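Succinate--CoA ligase subunit alpha (Campylobacter jejuni, PDB 6MEL) is the alpha subunit of a CoA ligase, built from a Rossmann-like CoA-binding domain and a CoA-ligase domain that each carry their own beta-sheet. Local coordinates at residues Val11-Phe16 and Leu70-Ala75; Lys145-Leu150 and Gly168-Ser173; Ile207-Gly212 and Ala248-Gly253; Glu217-Ile222 and Lys267-His272; Val231-Gly236 and Asp275-Ile280. All blocks are in the same frame, centred on the assembly; numbering follows the deposited sequence. Where two conformers were deposited one is given.

Contact 1: residues Val11-Phe16 and Leu70-Ala75; sequences VIVQGF and LIFVPA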
# COMPACT_ATOMS: atom_id res chain seq x y z
N VAL A 11 26.00 -7.85 12.28
CA VAL A 11 25.07 -7.67 11.20
C VAL A 11 25.72 -8.10 9.89
O VAL A 11 26.81 -7.64 9.60
CB VAL A 11 24.66 -6.19 11.08
CG1 VAL A 11 23.76 -5.96 9.86
CG2 VAL A 11 24.02 -5.67 12.36
N ILE A 12 24.99 -8.89 9.08
CA ILE A 12 25.32 -9.12 7.70
C ILE A 12 24.34 -8.36 6.82
O ILE A 12 23.18 -8.12 7.20
CB ILE A 12 25.32 -10.61 7.35
CG1 ILE A 12 24.01 -11.27 7.77
CG2 ILE A 12 26.52 -11.31 7.96
CD1 ILE A 12 23.86 -12.67 7.23
N VAL A 13 24.80 -8.04 5.62
CA VAL A 13 23.98 -7.30 4.66
C VAL A 13 23.69 -8.23 3.48
O VAL A 13 24.59 -8.72 2.84
CB VAL A 13 24.71 -6.03 4.21
CG1 VAL A 13 23.90 -5.25 3.21
CG2 VAL A 13 25.13 -5.16 5.39
N GLN A 14 22.40 -8.45 3.19
CA GLN A 14 22.02 -9.17 1.98
C GLN A 14 21.84 -8.10 0.89
O GLN A 14 21.19 -7.06 1.11
CB GLN A 14 20.80 -10.05 2.23
CG GLN A 14 21.06 -11.23 3.16
CD GLN A 14 19.81 -11.93 3.62
OE1 GLN A 14 19.46 -11.88 4.80
NE2 GLN A 14 19.13 -12.58 2.68
N GLY A 15 22.47 -8.33 -0.27
CA GLY A 15 22.54 -7.33 -1.34
C GLY A 15 23.65 -6.31 -1.09
O GLY A 15 23.57 -5.15 -1.51
N PHE A 16 24.76 -6.79 -0.53
CA PHE A 16 25.82 -5.98 0.01
C PHE A 16 26.54 -5.15 -1.06
O PHE A 16 27.00 -4.09 -0.75
CB PHE A 16 26.82 -6.89 0.72
CG PHE A 16 27.90 -6.27 1.56
CD1 PHE A 16 27.69 -5.11 2.27
CD2 PHE A 16 29.11 -6.92 1.71
CE1 PHE A 16 28.68 -4.59 3.10
CE2 PHE A 16 30.09 -6.41 2.54
CZ PHE A 16 29.88 -5.24 3.23
N LEU A 70 20.50 -7.34 7.44
CA LEU A 70 19.95 -6.10 6.87
C LEU A 70 19.83 -6.31 5.36
O LEU A 70 20.85 -6.57 4.66
CB LEU A 70 20.90 -4.95 7.22
CG LEU A 70 20.60 -3.59 6.56
CD1 LEU A 70 19.21 -3.08 6.89
CD2 LEU A 70 21.61 -2.57 7.04
N ILE A 71 18.60 -6.24 4.85
CA ILE A 71 18.27 -6.72 3.50
C ILE A 71 17.92 -5.56 2.57
O ILE A 71 16.91 -4.84 2.79
CB ILE A 71 17.14 -7.75 3.57
CG1 ILE A 71 17.53 -8.92 4.48
CG2 ILE A 71 16.73 -8.18 2.17
CD1 ILE A 71 16.55 -10.04 4.53
N PHE A 72 18.71 -5.41 1.50
CA PHE A 72 18.57 -4.34 0.50
C PHE A 72 18.25 -4.88 -0.89
O PHE A 72 18.19 -4.10 -1.84
CB PHE A 72 19.87 -3.53 0.34
CG PHE A 72 20.13 -2.55 1.45
CD1 PHE A 72 19.43 -1.35 1.51
CD2 PHE A 72 21.09 -2.81 2.43
CE1 PHE A 72 19.67 -0.44 2.53
CE2 PHE A 72 21.32 -1.89 3.46
CZ PHE A 72 20.60 -0.72 3.51
N VAL A 73 17.96 -6.19 -1.02
CA VAL A 73 17.81 -6.79 -2.33
C VAL A 73 16.55 -6.25 -3.01
O VAL A 73 15.62 -5.78 -2.36
CB VAL A 73 17.75 -8.32 -2.26
CG1 VAL A 73 18.98 -8.90 -1.58
CG2 VAL A 73 16.43 -8.79 -1.61
N PRO A 74 16.50 -6.30 -4.35
CA PRO A 74 15.35 -5.80 -5.08
C PRO A 74 14.07 -6.58 -4.71
O PRO A 74 14.11 -7.67 -4.18
CB PRO A 74 15.70 -6.07 -6.55
CG PRO A 74 17.23 -6.29 -6.58
CD PRO A 74 17.53 -6.91 -5.23
N ALA A 75 12.94 -5.97 -5.04
CA ALA A 75 11.63 -6.42 -4.66
C ALA A 75 11.37 -7.87 -5.10
O ALA A 75 10.75 -8.63 -4.34
CB ALA A 75 10.61 -5.48 -5.25

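Contact 2: residues Lys145-Leu150 and Gly168-Ser173; sequences KGCVGL and GGYGIS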
# COMPACT_ATOMS: atom_id res chain seq x y z
N LYS A 145 20.55 10.57 21.66
CA LYS A 145 20.18 9.58 22.68
C LYS A 145 19.23 10.19 23.70
O LYS A 145 19.42 11.34 24.10
CB LYS A 145 21.43 9.04 23.38
CG LYS A 145 21.19 7.87 24.32
CD LYS A 145 22.45 7.44 25.04
CE LYS A 145 22.34 6.06 25.65
NZ LYS A 145 22.46 5.02 24.58
N GLY A 146 18.21 9.43 24.09
CA GLY A 146 17.30 9.84 25.14
C GLY A 146 16.38 8.71 25.55
O GLY A 146 16.64 7.54 25.27
N CYS A 147 15.27 9.07 26.19
CA CYS A 147 14.42 8.10 26.87
C CYS A 147 13.12 7.83 26.08
O CYS A 147 12.23 7.17 26.63
CB CYS A 147 14.10 8.60 28.29
SG CYS A 147 13.03 10.07 28.31
N VAL A 148 12.99 8.33 24.83
CA VAL A 148 11.73 8.13 24.05
C VAL A 148 11.93 7.05 22.98
O VAL A 148 12.77 7.15 22.13
CB VAL A 148 11.22 9.45 23.45
CG1 VAL A 148 9.90 9.24 22.73
CG2 VAL A 148 11.06 10.51 24.54
N GLY A 149 11.11 5.99 23.06
CA GLY A 149 11.04 4.96 22.04
C GLY A 149 10.13 5.42 20.90
O GLY A 149 9.22 6.26 21.14
N LEU A 150 10.37 4.89 19.70
CA LEU A 150 9.61 5.30 18.49
C LEU A 150 9.25 4.04 17.68
O LEU A 150 10.14 3.26 17.39
CB LEU A 150 10.59 6.20 17.74
CG LEU A 150 10.10 7.19 16.72
CD1 LEU A 150 8.66 7.63 16.91
CD2 LEU A 150 11.05 8.39 16.70
N GLY A 168 12.62 19.35 21.56
CA GLY A 168 11.83 19.62 22.75
C GLY A 168 12.56 19.26 24.04
O GLY A 168 11.90 19.18 25.10
N GLY A 169 13.87 19.00 23.94
CA GLY A 169 14.77 18.72 25.06
C GLY A 169 14.97 17.24 25.40
O GLY A 169 15.63 16.95 26.38
N TYR A 170 14.44 16.30 24.62
CA TYR A 170 14.56 14.88 24.95
C TYR A 170 15.38 14.15 23.87
O TYR A 170 16.16 14.76 23.17
CB TYR A 170 13.15 14.34 25.17
CG TYR A 170 12.56 14.86 26.44
CD1 TYR A 170 12.92 14.27 27.65
CD2 TYR A 170 11.72 15.96 26.46
CE1 TYR A 170 12.41 14.74 28.85
CE2 TYR A 170 11.20 16.45 27.65
CZ TYR A 170 11.56 15.84 28.84
OH TYR A 170 11.06 16.25 30.04
N GLY A 171 15.21 12.84 23.75
CA GLY A 171 15.88 12.07 22.71
C GLY A 171 15.28 10.68 22.59
O GLY A 171 14.35 10.34 23.32
N ILE A 172 15.86 9.90 21.68
CA ILE A 172 15.33 8.64 21.26
C ILE A 172 16.20 7.53 21.83
O ILE A 172 17.42 7.59 21.74
CB ILE A 172 15.28 8.55 19.73
CG1 ILE A 172 14.45 9.68 19.10
CG2 ILE A 172 14.79 7.17 19.33
CD1 ILE A 172 13.05 9.84 19.67
N SER A 173 15.54 6.49 22.33
CA SER A 173 16.28 5.32 22.78
C SER A 173 16.59 4.45 21.56
O SER A 173 17.72 4.42 21.06
CB SER A 173 15.55 4.57 23.88
OG SER A 173 14.18 4.34 23.55
O HOH W 1 19.95 5.06 22.42

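Contact 3: residues Ile207-Gly212 and Ala248-Gly253; sequences IGEIGG and AGAIVG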
# COMPACT_ATOMS: atom_id res chain seq x y z
N ILE A 207 3.62 5.88 15.61
CA ILE A 207 3.20 6.59 14.39
C ILE A 207 2.56 5.55 13.47
O ILE A 207 3.22 4.59 13.09
CB ILE A 207 4.36 7.29 13.65
CG1 ILE A 207 5.26 8.14 14.56
CG2 ILE A 207 3.82 8.09 12.49
CD1 ILE A 207 4.60 9.41 15.02
N GLY A 208 1.28 5.77 13.14
CA GLY A 208 0.57 4.86 12.30
C GLY A 208 0.03 5.56 11.09
O GLY A 208 0.34 6.74 10.86
N GLU A 209 -0.78 4.82 10.33
CA GLU A 209 -1.49 5.35 9.20
C GLU A 209 -2.69 4.47 8.87
O GLU A 209 -2.88 3.41 9.45
CB GLU A 209 -0.55 5.56 8.02
CG GLU A 209 0.12 4.32 7.48
CD GLU A 209 1.31 4.57 6.55
OE1 GLU A 209 2.14 5.42 6.88
OE2 GLU A 209 1.39 3.88 5.50
N ILE A 210 -3.51 4.98 7.95
CA ILE A 210 -4.65 4.29 7.41
C ILE A 210 -4.25 2.89 6.95
O ILE A 210 -3.13 2.65 6.49
CB ILE A 210 -5.27 5.08 6.25
CG1 ILE A 210 -4.23 5.43 5.19
CG2 ILE A 210 -5.98 6.32 6.76
CD1 ILE A 210 -4.88 5.74 3.83
N GLY A 211 -5.23 1.97 7.04
CA GLY A 211 -5.11 0.62 6.44
C GLY A 211 -4.91 -0.43 7.52
O GLY A 211 -4.02 -0.29 8.39
N GLY A 212 -5.70 -1.50 7.42
CA GLY A 212 -5.79 -2.54 8.45
C GLY A 212 -6.13 -1.93 9.80
O GLY A 212 -6.53 -0.74 9.91
N ALA A 248 1.72 0.71 -0.22
CA ALA A 248 0.77 -0.38 -0.56
C ALA A 248 -0.22 -0.61 0.59
O ALA A 248 -1.33 -0.94 0.36
CB ALA A 248 1.55 -1.63 -0.87
N GLY A 249 0.20 -0.45 1.85
CA GLY A 249 -0.68 -0.71 2.97
C GLY A 249 -1.63 0.43 3.28
O GLY A 249 -2.56 0.27 4.08
N ALA A 250 -1.43 1.60 2.66
CA ALA A 250 -2.14 2.79 3.10
C ALA A 250 -3.40 2.98 2.26
O ALA A 250 -3.45 3.85 1.39
CB ALA A 250 -1.25 4.00 3.04
N ILE A 251 -4.43 2.22 2.60
CA ILE A 251 -5.68 2.25 1.86
C ILE A 251 -6.81 1.93 2.84
O ILE A 251 -6.70 1.01 3.64
CB ILE A 251 -5.63 1.31 0.64
CG1 ILE A 251 -6.99 1.32 -0.08
CG2 ILE A 251 -5.21 -0.10 1.00
CD1 ILE A 251 -6.91 0.80 -1.51
N VAL A 252 -7.83 2.78 2.85
CA VAL A 252 -8.99 2.60 3.71
C VAL A 252 -10.03 1.77 2.94
O VAL A 252 -10.66 2.28 2.01
CB VAL A 252 -9.57 3.95 4.15
CG1 VAL A 252 -10.82 3.78 5.01
CG2 VAL A 252 -8.57 4.81 4.90
N GLY A 253 -10.15 0.49 3.30
CA GLY A 253 -11.15 -0.44 2.71
C GLY A 253 -12.47 -0.46 3.48
O GLY A 253 -13.49 -0.59 2.90

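Contact 4: residues Glu217-Ile222 and Lys267-His272; sequences EAAKFI and KSYGIH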
# COMPACT_ATOMS: atom_id res chain seq x y z
N GLU A 217 -6.31 -2.55 17.53
CA GLU A 217 -5.98 -3.68 18.40
C GLU A 217 -4.91 -3.29 19.43
O GLU A 217 -4.98 -3.79 20.57
CB GLU A 217 -5.51 -4.91 17.61
CG GLU A 217 -6.63 -5.52 16.77
CD GLU A 217 -6.19 -6.40 15.60
OE1 GLU A 217 -4.98 -6.71 15.48
OE2 GLU A 217 -7.07 -6.78 14.79
N ALA A 218 -3.95 -2.43 19.05
CA ALA A 218 -2.90 -1.97 19.98
C ALA A 218 -3.49 -1.21 21.18
O ALA A 218 -2.91 -1.18 22.24
CB ALA A 218 -1.89 -1.10 19.29
N ALA A 219 -4.64 -0.58 21.01
CA ALA A 219 -5.17 0.33 22.02
C ALA A 219 -5.52 -0.44 23.31
O ALA A 219 -5.06 -0.13 24.40
CB ALA A 219 -6.34 1.07 21.48
N LYS A 220 -6.28 -1.51 23.16
CA LYS A 220 -6.67 -2.32 24.29
C LYS A 220 -5.43 -2.99 24.90
O LYS A 220 -5.28 -3.04 26.11
CB LYS A 220 -7.63 -3.40 23.84
CG LYS A 220 -8.19 -4.22 24.99
CD LYS A 220 -8.80 -5.48 24.49
CE LYS A 220 -10.23 -5.61 24.96
NZ LYS A 220 -10.56 -7.05 25.02
N PHE A 221 -4.55 -3.48 24.03
CA PHE A 221 -3.34 -4.08 24.45
C PHE A 221 -2.55 -3.11 25.35
O PHE A 221 -1.98 -3.54 26.35
CB PHE A 221 -2.52 -4.54 23.25
CG PHE A 221 -1.17 -5.07 23.62
CD1 PHE A 221 -1.00 -6.41 23.92
CD2 PHE A 221 -0.08 -4.22 23.72
CE1 PHE A 221 0.25 -6.89 24.29
CE2 PHE A 221 1.17 -4.70 24.10
CZ PHE A 221 1.33 -6.03 24.37
N ILE A 222 -2.43 -1.84 24.95
CA ILE A 222 -1.71 -0.83 25.74
C ILE A 222 -2.36 -0.71 27.14
O ILE A 222 -1.68 -0.80 28.18
CB ILE A 222 -1.63 0.51 24.99
CG1 ILE A 222 -0.60 0.43 23.85
CG2 ILE A 222 -1.30 1.66 25.93
CD1 ILE A 222 -0.86 1.41 22.74
N LYS A 267 -7.62 6.83 21.83
CA LYS A 267 -8.04 7.86 22.79
C LYS A 267 -8.87 7.23 23.94
O LYS A 267 -8.59 7.47 25.11
CB LYS A 267 -8.85 8.94 22.08
CG LYS A 267 -9.27 10.08 22.99
CD LYS A 267 -9.97 11.22 22.26
CE LYS A 267 -9.88 12.52 23.04
NZ LYS A 267 -8.57 13.18 22.77
N SER A 268 -9.81 6.34 23.60
CA SER A 268 -10.72 5.77 24.58
C SER A 268 -9.97 4.80 25.51
O SER A 268 -10.44 4.53 26.58
CB SER A 268 -11.87 5.08 23.89
OG SER A 268 -11.42 3.82 23.39
N TYR A 269 -8.80 4.29 25.11
CA TYR A 269 -8.03 3.41 25.99
C TYR A 269 -6.92 4.17 26.72
O TYR A 269 -6.05 3.52 27.32
CB TYR A 269 -7.49 2.22 25.21
CG TYR A 269 -8.50 1.11 25.08
CD1 TYR A 269 -9.12 0.82 23.88
CD2 TYR A 269 -8.89 0.40 26.20
CE1 TYR A 269 -10.05 -0.20 23.78
CE2 TYR A 269 -9.81 -0.63 26.13
CZ TYR A 269 -10.40 -0.92 24.92
OH TYR A 269 -11.30 -1.94 24.89
N GLY A 270 -6.94 5.51 26.66
CA GLY A 270 -6.00 6.36 27.47
C GLY A 270 -4.70 6.75 26.75
O GLY A 270 -3.85 7.42 27.34
N ILE A 271 -4.52 6.34 25.47
CA ILE A 271 -3.30 6.76 24.72
C ILE A 271 -3.37 8.29 24.51
O ILE A 271 -4.46 8.87 24.33
CB ILE A 271 -3.15 5.97 23.41
CG1 ILE A 271 -2.75 4.51 23.66
CG2 ILE A 271 -2.17 6.65 22.46
CD1 ILE A 271 -3.79 3.66 24.38
N HIS A 272 -2.21 8.96 24.53
CA HIS A 272 -2.18 10.39 24.22
C HIS A 272 -2.16 10.59 22.70
O HIS A 272 -1.12 10.56 22.07
CB HIS A 272 -0.95 11.09 24.84
CG HIS A 272 -0.88 11.12 26.33
ND1 HIS A 272 -0.71 9.99 27.10
CD2 HIS A 272 -0.91 12.16 27.20
CE1 HIS A 272 -0.62 10.34 28.38
NE2 HIS A 272 -0.75 11.65 28.47

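Contact 5: residues Val231-Gly236 and Asp275-Ile280; sequences VAFIAG and DSPALI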
# COMPACT_ATOMS: atom_id res chain seq x y z
N VAL A 231 2.30 8.11 23.16
CA VAL A 231 1.83 9.15 22.31
C VAL A 231 1.59 8.52 20.94
O VAL A 231 2.48 7.82 20.46
CB VAL A 231 2.85 10.29 22.20
CG1 VAL A 231 2.50 11.30 21.12
CG2 VAL A 231 3.05 10.99 23.53
N ALA A 232 0.47 8.85 20.30
CA ALA A 232 0.13 8.33 18.96
C ALA A 232 -0.21 9.46 18.02
O ALA A 232 -0.91 10.43 18.38
CB ALA A 232 -1.00 7.33 19.00
N PHE A 233 0.31 9.33 16.80
CA PHE A 233 -0.13 10.11 15.66
C PHE A 233 -0.47 9.12 14.54
O PHE A 233 0.36 8.29 14.20
CB PHE A 233 0.92 11.12 15.17
CG PHE A 233 0.47 11.82 13.90
CD1 PHE A 233 -0.49 12.82 13.94
CD2 PHE A 233 0.90 11.40 12.66
CE1 PHE A 233 -0.96 13.42 12.78
CE2 PHE A 233 0.42 11.98 11.50
CZ PHE A 233 -0.52 12.98 11.56
N ILE A 234 -1.67 9.23 13.98
CA ILE A 234 -2.16 8.37 12.95
C ILE A 234 -2.36 9.23 11.71
O ILE A 234 -3.26 10.01 11.68
CB ILE A 234 -3.49 7.67 13.33
CG1 ILE A 234 -3.43 6.96 14.69
CG2 ILE A 234 -3.89 6.69 12.22
CD1 ILE A 234 -2.30 5.93 14.82
N ALA A 235 -1.53 9.02 10.69
CA ALA A 235 -1.63 9.81 9.45
C ALA A 235 -2.81 9.35 8.59
O ALA A 235 -3.13 8.17 8.53
CB ALA A 235 -0.34 9.64 8.70
N GLY A 236 -3.42 10.29 7.86
CA GLY A 236 -4.43 9.94 6.85
C GLY A 236 -5.86 10.33 7.21
O GLY A 236 -6.78 9.86 6.58
N ASP A 275 -3.49 15.34 17.24
CA ASP A 275 -4.19 15.60 16.00
C ASP A 275 -3.24 16.19 14.97
O ASP A 275 -3.27 15.80 13.80
CB ASP A 275 -5.40 16.53 16.21
CG ASP A 275 -6.51 15.86 17.00
OD1 ASP A 275 -6.76 14.63 16.81
OD2 ASP A 275 -7.07 16.54 17.86
N SER A 276 -2.39 17.14 15.37
CA SER A 276 -1.51 17.81 14.44
C SER A 276 -0.17 17.12 14.47
O SER A 276 0.41 16.98 15.55
CB SER A 276 -1.32 19.28 14.75
OG SER A 276 -0.16 19.79 14.08
N PRO A 277 0.42 16.75 13.32
CA PRO A 277 1.72 16.09 13.34
C PRO A 277 2.87 17.00 13.79
O PRO A 277 3.99 16.54 13.99
CB PRO A 277 1.90 15.71 11.87
CG PRO A 277 1.20 16.81 11.14
CD PRO A 277 -0.07 16.98 11.95
N ALA A 278 2.59 18.30 13.90
CA ALA A 278 3.60 19.26 14.34
C ALA A 278 3.82 19.19 15.84
O ALA A 278 4.83 19.70 16.27
CB ALA A 278 3.22 20.67 13.96
N LEU A 279 2.90 18.56 16.58
CA LEU A 279 2.85 18.67 18.05
C LEU A 279 3.20 17.37 18.79
O LEU A 279 2.87 17.22 19.98
CB LEU A 279 1.45 19.17 18.40
CG LEU A 279 1.01 20.47 17.74
CD1 LEU A 279 -0.31 20.95 18.35
CD2 LEU A 279 2.06 21.56 17.87
N ILE A 280 3.92 16.44 18.13
CA ILE A 280 4.34 15.20 18.76
C ILE A 280 5.37 15.49 19.86
O ILE A 280 5.28 14.90 20.96
CB ILE A 280 4.87 14.21 17.71
CG1 ILE A 280 3.77 13.82 16.71
CG2 ILE A 280 5.48 12.97 18.35
CD1 ILE A 280 4.31 13.11 15.46

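Contact 1: residues Val11-Phe16 and Leu70-Ala75
Matching first torsions (chi1 -68° for Gln14, -58° for Ile71), on residues paired on the same face of the sheet, lay the two side chains side by side and pointing the same way, each with its next carbon beside the backbone N and anti to the carbonyl carbon. The amide of Gln14 therefore runs along the aliphatic branch of Ile71, with Gln14 OE1 3.5 Å from Ile71 CD1. On the other face of the sheet, Val13 brings CG1 to the edge of the Phe72 ring, in its plane, 3.8 Å from Phe72 CD2. Nearby, Val11 CG1 rests 4.0 Å from Leu70 CB.

Beneath these side chains the backbones pair as parallel strands, as the bridges of Val13 with Leu70 and Gln14 with Ile71 establish. Leu70 N gives to Ile12 O at 2.8 Å, Gln14 N to Leu70 O at 2.8 Å, and Phe72 N to Gln14 O at 3.0 Å, the last nearly straight (168° at the hydrogen). Beyond this ladder Gly15 takes a positive phi and turns the chain away, while Val73 CG1 sits 3.8 Å from Gly15 N.

Strands 10-14 and 68-71 are neighbours in the Rossmann-like sheet of the CoA-binding domain, and the contact lies at their C-terminal ends. Helix 57-64 touches Ile12 and Gln14 from the side of Ile71, whereas helix 19-31 meets Phe72. The amide of Gln14 is buried but engaged at both ends: OE1 bonds with Ser69 OG and NE2 with Ser81 O. These two bonds should fix the amide's rotation, so that its polarity is satisfied while its flank packs on hydrocarbon.

Contact 2: residues Lys145-Leu150 and Gly168-Ser173
Val148 N reaches Gly171 O at 2.9 Å, and Ser173 N returns the link to Val148 O at 2.9 Å, approaching that oxygen from above the carbonyl plane (52° out of it) and not along a lone pair. Ile172 CA is also near Val148 O, at 3.1 Å. Gly146 N adds a weak bond to Ile172 O. Around Gly146 and Gly171 the two backbones come so close, 3.6 Å between their CA atoms, that neither position has room for a side chain.

Ile172 makes much of the apolar contact. Its CD1 lies 3.9 Å from Leu150 CD2, the two side chains meeting aslant, and it also nears Val148 CB. Cys147 SG stands obliquely to the Tyr170 ring, 5.4 Å from its centroid.

This is the join of a beta-alpha-beta crossover: strand 148-152 leads through helix 156-167 into strand 172-177, which returns parallel to it. The helix closes in a Schellman motif whose C-prime residue, Gly169, has positive phi and redirects the chain toward Tyr170.

Further out, Tyr170 OH bonds to Gly289 O, and helix 280-288 covers both Tyr170 and Val148. Ser173 OG, held between the backbone N and the carbonyl carbon (chi1 49°), bonds with Thr201 OG1. A water that donates to Ser173 O at 2.7 Å also accepts a weak bond from Lys145 NZ.

Contact 3: residues Ile207-Gly212 and Ala248-Gly253
Gly211 and Ile251 bring their backbones to 4.9 Å between CA atoms without one conventional hydrogen bond across the contact; the polar approaches are CA-H...O contacts, from Gly211 CA to Gly249 O at 3.5 Å, almost straight at 174°, and from Gly211 CA to Ile251 O at 3.2 Å. Ala250 CA points its hydrogen at Ile210 O in the same manner.

Ile210 supplies most of the side-chain contact. Its CG1 stands between the backbone N and the carbonyl carbon (chi1 53°), which carries CD1 over the Ala250 peptide, 3.4 Å from Ala250 O. CG2, the other branch, instead faces Val252: Ile210 CG2 and Val252 CG2 are 3.5 Å apart, with the two side chains crossing at about a right angle. The methyl of Ala250 is also used twice, lying 3.9 Å from Ile210 CG1 and 3.6 Å from Glu209 OE2.

Glu209 ends strand 203-209 of the mixed sheet in the CoA-ligase domain, and residues 210-212 form the loop leaving that strand's C-terminal end. The facing residues belong to the loop between strand 230-235 and helix 259-268, where Ala250 is the centre of an inverse gamma turn. At Gly211 phi is 107°, and a side chain there would run into Gly249 O.

Glu209 OE2 is held by a hydrogen bond with His247 ND1, next to the loop segment. Lys262 NZ bonds to Glu209 O and Gly211 O, linking the strand end to helix 259-268. The other protein chain of the assembly adds apolar side chains against Glu209, Ile210 and Ala250, and one of its basic side chains bonds to Gly249 O.

Contact 4: residues Glu217-Ile222 and Lys267-His272
The Schellman motif that ends helix 259-268 presents Tyr269 and Ile271 to helix 214-225, where they meet Ala219, Lys220 and Ile222. Gly270 is its C-prime residue, with phi of 93°, and Gly270 N bonds to Lys267 O at 3.0 Å. That reversal brings the chain out of the helix with Tyr269 and Ile271 both facing the neighbouring helix.

Tyr269 lies flat against the helix backbone. Lys220 CA stands 3.8 Å from the ring centroid and only 1° off the ring normal, a CH-pi contact centred on the face. The aliphatic part of Lys220 then runs alongside the tyrosine in the same direction: Lys220 CG is anti to its own backbone N (chi1 -174°), and Lys220 CE passes 3.8 Å from Tyr269 OH before the chain leads away. At the near end of the ring, Ala219 CB is 3.7 Å from Tyr269 CD1, in an oblique approach, while Ala219 O is 3.5 Å from Tyr269 CB.

Nearly one turn after Ala219, Ile222 meets Ile271, the two side chains crossing at about a right angle. Ile222 CG2 sits 3.6 Å from Ile271 CD1, and Ile222 CD1 meets Ile271 CG1 at 3.7 Å. No hydrogen bond spans the two segments, so the contact rests on carbon surfaces and the tyrosine face.

Helices 214-225 and 259-268 lie next to each other over the sheet of the CoA-ligase domain, with Leu266 touching Ala219 and Ile271. Beneath them Ile271 reaches Val230 and Ala232 of strand 230-235. Leu192 of helix 188-197 packs on Ile222, and the chain continues from Ile271 into strand 272-273, outermost in the sheet within this chain.

Contact 5: residues Val231-Gly236 and Asp275-Ile280
Phe233 meets two different kinds of partner with one ring: a proline over its face and a backbone carbonyl at its edge. Pro277 CB lies 3.9 Å from the centroid of the Phe233 ring and 22° off the normal, a CH-pi contact displaced toward the rim, with Phe233 CZ the nearest ring atom at 3.7 Å. In the plane of the same ring, Asp275 O stands 3.5 Å from Phe233 CE1, where the slightly positive hydrogen rim would suit a carbonyl oxygen.

The ring gets there because CG is anti to the backbone N (chi1 174°), which extends it from the strand toward the loop. At its base, Phe233 CB packs against CD1 of Ile280, the first residue of helix 280-288, at 3.9 Å. Ile280 CG2 also approaches Val231 CG1, though more loosely, at 4.4 Å.

The loop that offers Asp275 O and Pro277 is held by its own bonds. Ser276 OG accepts from Ala278 N at 3.1 Å, an ST turn, and Leu279 N bonds to Ser276 O at 3.1 Å. Together they shape the chain around Pro277 just before Leu279, the N-cap position of helix 280-288. Across the two segments themselves there is no hydrogen bond; the carboxylate of Asp275 forms a salt bridge with Lys263.

Residues 231-235 belong to a strand next to strand 203-209 in the sheet of the CoA-ligase domain. Ile207 of that strand touches Phe233 and Ile280, while Leu157 of helix 156-167 also packs on Phe233. Helix 280-288 covers Val231 on the same side, and the other protein chain adds an apolar side chain against Phe233.

In the fold
Contact 1 stands apart in the sheet of the CoA-binding domain, its centre about 26 Å from that of contact 3 and about 35 Å from that of contact 4. The other four gather round the second sheet. Contacts 3 and 5 join directly through the neighbouring strands 203-209 and 230-235, where Gly208 N lies 2.9 Å from Phe233 O, a probable hydrogen bond. On the other side of strand 230-235, His272 O of contact 4 is 2.9 Å from Ala232 N of contact 5, again probably bonded. Contact 2 reaches contact 3 through Leu150 CD1 and Ile207 CG1, 4.2 Å apart. The other protein chain reaches contacts 3, 4 and 5, but not contacts 1 and 2.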